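Local coordinates for protein Aureochrome1 (PDB 3UE6) that senses blue light through a LOV domain of the PAS fold that binds flavin mononucleotide, probably passing the light signal on to the rest of the photoreceptor, at residues E90-P93 with R94-D97; I99-A102 with I103-V107. One frame throughout, in Å; residues are numbered along the deposited sequence.

Contact 1. Residues E90-P93 with R94-D97; sequences ETDP and RAVD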
loop_
_atom_site.group_PDB
_atom_site.type_symbol
_atom_site.label_atom_id
_atom_site.label_comp_id
_atom_site.label_asym_id
_atom_site.label_seq_id
_atom_site.Cartn_x
_atom_site.Cartn_y
_atom_site.Cartn_z
ATOM N N GLU A 90 16.221 24.564 -3.336
ATOM C CA GLU A 90 15.122 25.490 -3.613
ATOM C C GLU A 90 13.794 25.098 -2.949
ATOM O O GLU A 90 12.841 25.877 -2.936
ATOM C CB GLU A 90 14.946 25.651 -5.125
ATOM C CG GLU A 90 14.383 26.992 -5.560
ATOM C CD GLU A 90 14.653 27.289 -7.027
ATOM O OE1 GLU A 90 15.429 26.542 -7.661
ATOM O OE2 GLU A 90 14.090 28.274 -7.549
ATOM N N THR A 91 13.740 23.897 -2.388
ATOM C CA THR A 91 12.532 23.410 -1.726
ATOM C C THR A 91 12.100 24.325 -0.576
ATOM O O THR A 91 12.934 24.800 0.199
ATOM C CB THR A 91 12.732 21.970 -1.211
ATOM O OG1 THR A 91 13.315 21.168 -2.247
ATOM C CG2 THR A 91 11.403 21.357 -0.783
ATOM N N ASP A 92 10.795 24.581 -0.481
ATOM C CA ASP A 92 10.253 25.446 0.565
ATOM C C ASP A 92 10.318 24.744 1.919
ATOM O O ASP A 92 9.618 23.751 2.148
ATOM C CB ASP A 92 8.803 25.839 0.258
ATOM C CG ASP A 92 8.284 26.934 1.187
ATOM O OD1 ASP A 92 8.970 27.253 2.185
ATOM O OD2 ASP A 92 7.186 27.474 0.928
ATOM N N PRO A 93 11.157 25.259 2.827
ATOM C CA PRO A 93 11.299 24.616 4.133
ATOM C C PRO A 93 9.962 24.654 4.863
ATOM O O PRO A 93 9.662 23.780 5.678
ATOM C CB PRO A 93 12.333 25.493 4.838
ATOM C CG PRO A 93 12.199 26.825 4.198
ATOM C CD PRO A 93 11.875 26.544 2.754
ATOM N N ARG A 94 9.167 25.672 4.551
ATOM C CA ARG A 94 7.856 25.858 5.153
ATOM C C ARG A 94 6.936 24.695 4.795
ATOM O O ARG A 94 6.128 24.260 5.607
ATOM C CB ARG A 94 7.254 27.183 4.683
ATOM C CG ARG A 94 6.072 27.672 5.494
ATOM C CD ARG A 94 5.648 29.083 5.077
ATOM N NE ARG A 94 6.119 30.105 6.012
ATOM C CZ ARG A 94 5.829 31.399 5.910
ATOM N NH1 ARG A 94 5.071 31.835 4.912
ATOM N NH2 ARG A 94 6.297 32.262 6.805
ATOM N N ALA A 95 7.072 24.195 3.572
ATOM C CA ALA A 95 6.262 23.077 3.103
ATOM C C ALA A 95 6.785 21.765 3.665
ATOM O O ALA A 95 6.010 20.858 3.962
ATOM C CB ALA A 95 6.231 23.039 1.587
ATOM N N VAL A 96 8.104 21.660 3.796
ATOM C CA VAL A 96 8.699 20.520 4.485
ATOM C C VAL A 96 8.247 20.507 5.943
ATOM O O VAL A 96 7.970 19.447 6.501
ATOM C CB VAL A 96 10.235 20.543 4.434
ATOM C CG1 VAL A 96 10.813 19.407 5.259
ATOM C CG2 VAL A 96 10.720 20.463 2.999
ATOM N N ASP A 97 8.175 21.688 6.555
ATOM C CA ASP A 97 7.651 21.812 7.911
ATOM C C ASP A 97 6.273 21.164 8.014
ATOM O O ASP A 97 6.008 20.399 8.942
ATOM C CB ASP A 97 7.550 23.283 8.338
ATOM C CG ASP A 97 8.902 23.965 8.449
ATOM O OD1 ASP A 97 9.900 23.282 8.743
ATOM O OD2 ASP A 97 8.961 25.194 8.242
#
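Asp92 turns its carboxylate back onto the start of helix 93-105 and takes the backbone N-H of Arg94, OD1 to N 2.9 Å. The torsion that allows this sets CG anti to the backbone N of Asp92 (chi1 -170°), folding the acid in beside its own carbonyl carbon. The amide nitrogen comes to OD1 from above the carboxylate plane, 54° out of it, and the bond is moderately bent.

The backbone oxygen of the same residue does double duty. Val96 N reaches Asp92 O at 3.1 Å, nearly straight and in the carbonyl plane, whereas Ala95 N comes at 3.0 Å from above that plane on a more bent path. Asp92 thus satisfies three N-H groups of the first helical turn, and Pro93, the first helical residue, has no N-H to offer.

The inner side is apolar: the side chains of Thr91 and Val96 cross at about a right angle, CG2 of Thr91 3.9 Å from CG2 of Val96, and CB of Asp92 stands 4.0 Å from CB of Ala95. Thr91 and Ala95 are buried against strand 109-116, with Thr91 OG1 hydrogen-bonded to Leu114 O, and Val96 goes on to touch the flavin mononucleotide.

Outward the contact is looser. Arg94 runs alongside Asp92 but leads away, its NE 5.6 Å from Asp92 OD1, and makes a cation-pi contact with Tyr165; Pro93 is exposed. An aspartate N-cap followed by proline at the first helical position is a classic helix start, here opening the helix that lies over the flavin in this LOV domain.

Contact 2. Residues I99-A102 with I103-V107; sequences IRNA and ITKGV. With FMN (flavin mononucleotide), chain G.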
loop_
_atom_site.group_PDB
_atom_site.type_symbol
_atom_site.label_atom_id
_atom_site.label_comp_id
_atom_site.label_asym_id
_atom_site.label_seq_id
_atom_site.Cartn_x
_atom_site.Cartn_y
_atom_site.Cartn_z
ATOM N N ILE A 99 4.899 18.852 6.224
ATOM C CA ILE A 99 5.007 17.399 6.125
ATOM C C ILE A 99 5.566 16.746 7.388
ATOM O O ILE A 99 5.036 15.741 7.857
ATOM C CB ILE A 99 5.857 16.963 4.918
ATOM C CG1 ILE A 99 5.215 17.451 3.615
ATOM C CG2 ILE A 99 6.005 15.448 4.908
ATOM C CD1 ILE A 99 6.075 17.237 2.380
ATOM N N ARG A 100 6.644 17.299 7.930
ATOM C CA ARG A 100 7.198 16.781 9.174
ATOM C C ARG A 100 6.122 16.797 10.254
ATOM O O ARG A 100 5.854 15.785 10.894
ATOM C CB ARG A 100 8.405 17.615 9.612
ATOM C CG ARG A 100 9.117 17.101 10.847
ATOM C CD ARG A 100 10.490 17.739 10.997
ATOM N NE ARG A 100 10.421 19.200 10.988
ATOM C CZ ARG A 100 10.809 19.977 9.980
ATOM N NH1 ARG A 100 11.317 19.450 8.876
ATOM N NH2 ARG A 100 10.695 21.293 10.084
ATOM N N ASN A 101 5.495 17.953 10.431
ATOM C CA ASN A 101 4.486 18.134 11.462
ATOM C C ASN A 101 3.303 17.169 11.328
ATOM O O ASN A 101 2.861 16.568 12.313
ATOM C CB ASN A 101 4.016 19.588 11.481
ATOM C CG ASN A 101 2.620 19.737 12.034
ATOM O OD1 ASN A 101 2.425 19.833 13.244
ATOM N ND2 ASN A 101 1.634 19.765 11.144
ATOM N N ALA A 102 2.796 17.023 10.108
ATOM C CA ALA A 102 1.712 16.090 9.826
ATOM C C ALA A 102 2.090 14.676 10.240
ATOM O O ALA A 102 1.285 13.946 10.823
ATOM C CB ALA A 102 1.370 16.121 8.340
ATOM N N ILE A 103 3.325 14.298 9.929
ATOM C CA ILE A 103 3.819 12.968 10.257
ATOM C C ILE A 103 3.917 12.735 11.767
ATOM O O ILE A 103 3.495 11.691 12.263
ATOM C CB ILE A 103 5.170 12.694 9.580
ATOM C CG1 ILE A 103 4.956 12.407 8.092
ATOM C CG2 ILE A 103 5.888 11.541 10.249
ATOM C CD1 ILE A 103 6.230 12.132 7.325
ATOM N N THR A 104 4.461 13.704 12.499
ATOM C CA THR A 104 4.609 13.540 13.942
ATOM C C THR A 104 3.245 13.400 14.619
ATOM O O THR A 104 3.112 12.682 15.609
ATOM C CB THR A 104 5.401 14.692 14.612
ATOM O OG1 THR A 104 4.512 15.515 15.379
ATOM C CG2 THR A 104 6.110 15.540 13.583
ATOM N N LYS A 105 2.239 14.080 14.075
ATOM C CA LYS A 105 0.907 14.103 14.678
ATOM C C LYS A 105 -0.010 12.983 14.183
ATOM O O LYS A 105 -1.114 12.807 14.696
ATOM C CB LYS A 105 0.231 15.463 14.467
ATOM C CG LYS A 105 0.817 16.601 15.294
ATOM C CD LYS A 105 -0.080 17.833 15.232
ATOM C CE LYS A 105 0.681 19.123 15.514
ATOM N NZ LYS A 105 1.281 19.169 16.875
ATOM N N GLY A 106 0.441 12.238 13.181
ATOM C CA GLY A 106 -0.291 11.074 12.717
ATOM C C GLY A 106 -1.479 11.350 11.813
ATOM O O GLY A 106 -2.267 10.455 11.526
ATOM N N VAL A 107 -1.608 12.588 11.351
ATOM C CA VAL A 107 -2.670 12.946 10.418
ATOM C C VAL A 107 -2.182 12.924 8.966
ATOM O O VAL A 107 -1.050 13.305 8.675
ATOM C CB VAL A 107 -3.288 14.321 10.761
ATOM C CG1 VAL A 107 -2.353 15.127 11.647
ATOM C CG2 VAL A 107 -3.644 15.090 9.496
HETATM N N1 FMN G . 9.274 14.483 1.060
HETATM C C2 FMN G . 9.466 15.036 -0.189
HETATM O O2 FMN G . 10.021 16.133 -0.298
HETATM N N3 FMN G . 9.036 14.363 -1.312
HETATM C C4 FMN G . 8.419 13.138 -1.196
HETATM O O4 FMN G . 8.039 12.538 -2.195
HETATM C C4A FMN G . 8.227 12.578 0.060
HETATM N N5 FMN G . 7.608 11.347 0.200
HETATM C C5A FMN G . 7.419 10.801 1.452
HETATM C C6 FMN G . 6.798 9.567 1.580
HETATM C C7 FMN G . 6.599 9.005 2.835
HETATM C C7M FMN G . 5.924 7.667 2.965
HETATM C C8 FMN G . 7.030 9.686 3.968
HETATM C C8M FMN G . 6.814 9.076 5.320
HETATM C C9 FMN G . 7.652 10.923 3.841
HETATM C C9A FMN G . 7.850 11.486 2.581
HETATM N N10 FMN G . 8.481 12.712 2.436
HETATM C C10 FMN G . 8.657 13.260 1.188
HETATM C "C1'" FMN G . 8.945 13.502 3.621
HETATM C "C2'" FMN G . 10.345 13.165 4.104
HETATM O "O2'" FMN G . 10.537 11.772 4.100
HETATM C "C3'" FMN G . 10.515 13.722 5.514
HETATM O "O3'" FMN G . 9.571 13.148 6.392
HETATM C "C4'" FMN G . 10.349 15.237 5.491
HETATM O "O4'" FMN G . 11.367 15.794 4.692
HETATM C "C5'" FMN G . 10.415 15.870 6.878
HETATM O "O5'" FMN G . 11.395 15.224 7.662
HETATM P P FMN G . 12.835 15.891 7.941
HETATM O O1P FMN G . 13.554 16.008 6.617
HETATM O O2P FMN G . 13.640 15.012 8.864
HETATM O O3P FMN G . 12.691 17.259 8.561
#
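With CG swung anti to the backbone N (chi1 -176°) and the chain bent at chi3 (55°), Arg100 carries its guanidinium from helix 93-105 to the phosphate of the flavin mononucleotide. NH1 gives a hydrogen bond to FMN O3P at 2.6 Å; the oxygen sits at the edge of the guanidinium, near its plane, and the N-H points somewhat off line, at 139°. NH2 of the same group forms a salt bridge with Asp97 one turn earlier, which helps to fix its rotation.

One turn apart, Ile99 and Ile103 lie side by side and point the same way, CG2 of Ile99 4.1 Å from CD1 of Ile103. Both meet the cofactor: Ile99 CG2 packs 3.8 Å from FMN C1', and Ile103 CD1, at the end of its extended chain, comes 3.7 Å from the C8M methyl on the flavin ring. Ile99 also leans on Val111 and Leu113 of strand 109-116.

On the exposed flank Lys105 passes obliquely over Asn101, their main chains joined by a hydrogen bond from Lys105 N to Asn101 O. The helix then closes in a Schellman motif. Gly106, with positive phi, leaves the helical path, and Val107 N turns back to Ala102 O in a weak bond of 3.2 Å.

One face of the helix therefore serves two chemistries at once, apolar side chains against the ribityl chain and ring methyl and a cation at the phosphate. The positive charge probably balances part of the phosphate's negative charge, while the salt bridge of NH2 with Asp97 probably offsets some of the arginine's charge and holds the group in place.

How the contacts relate
Contacts 1 and 2 come in series along the chain and describe the two ends of one element, helix 93-105, with their centres about 14 Å apart. Contact 1 opens the helix and contact 2 carries it to its end and into the loop before strand 109-116. A single residue separates the two along the helix. Both lie within the PAS domain, and both pack side chains on strand 109-116, the outermost strand on one side of the antiparallel sheet within this chain. Each also supplies residues of the flavin pocket, so residues from both halves of the helix face the cofactor.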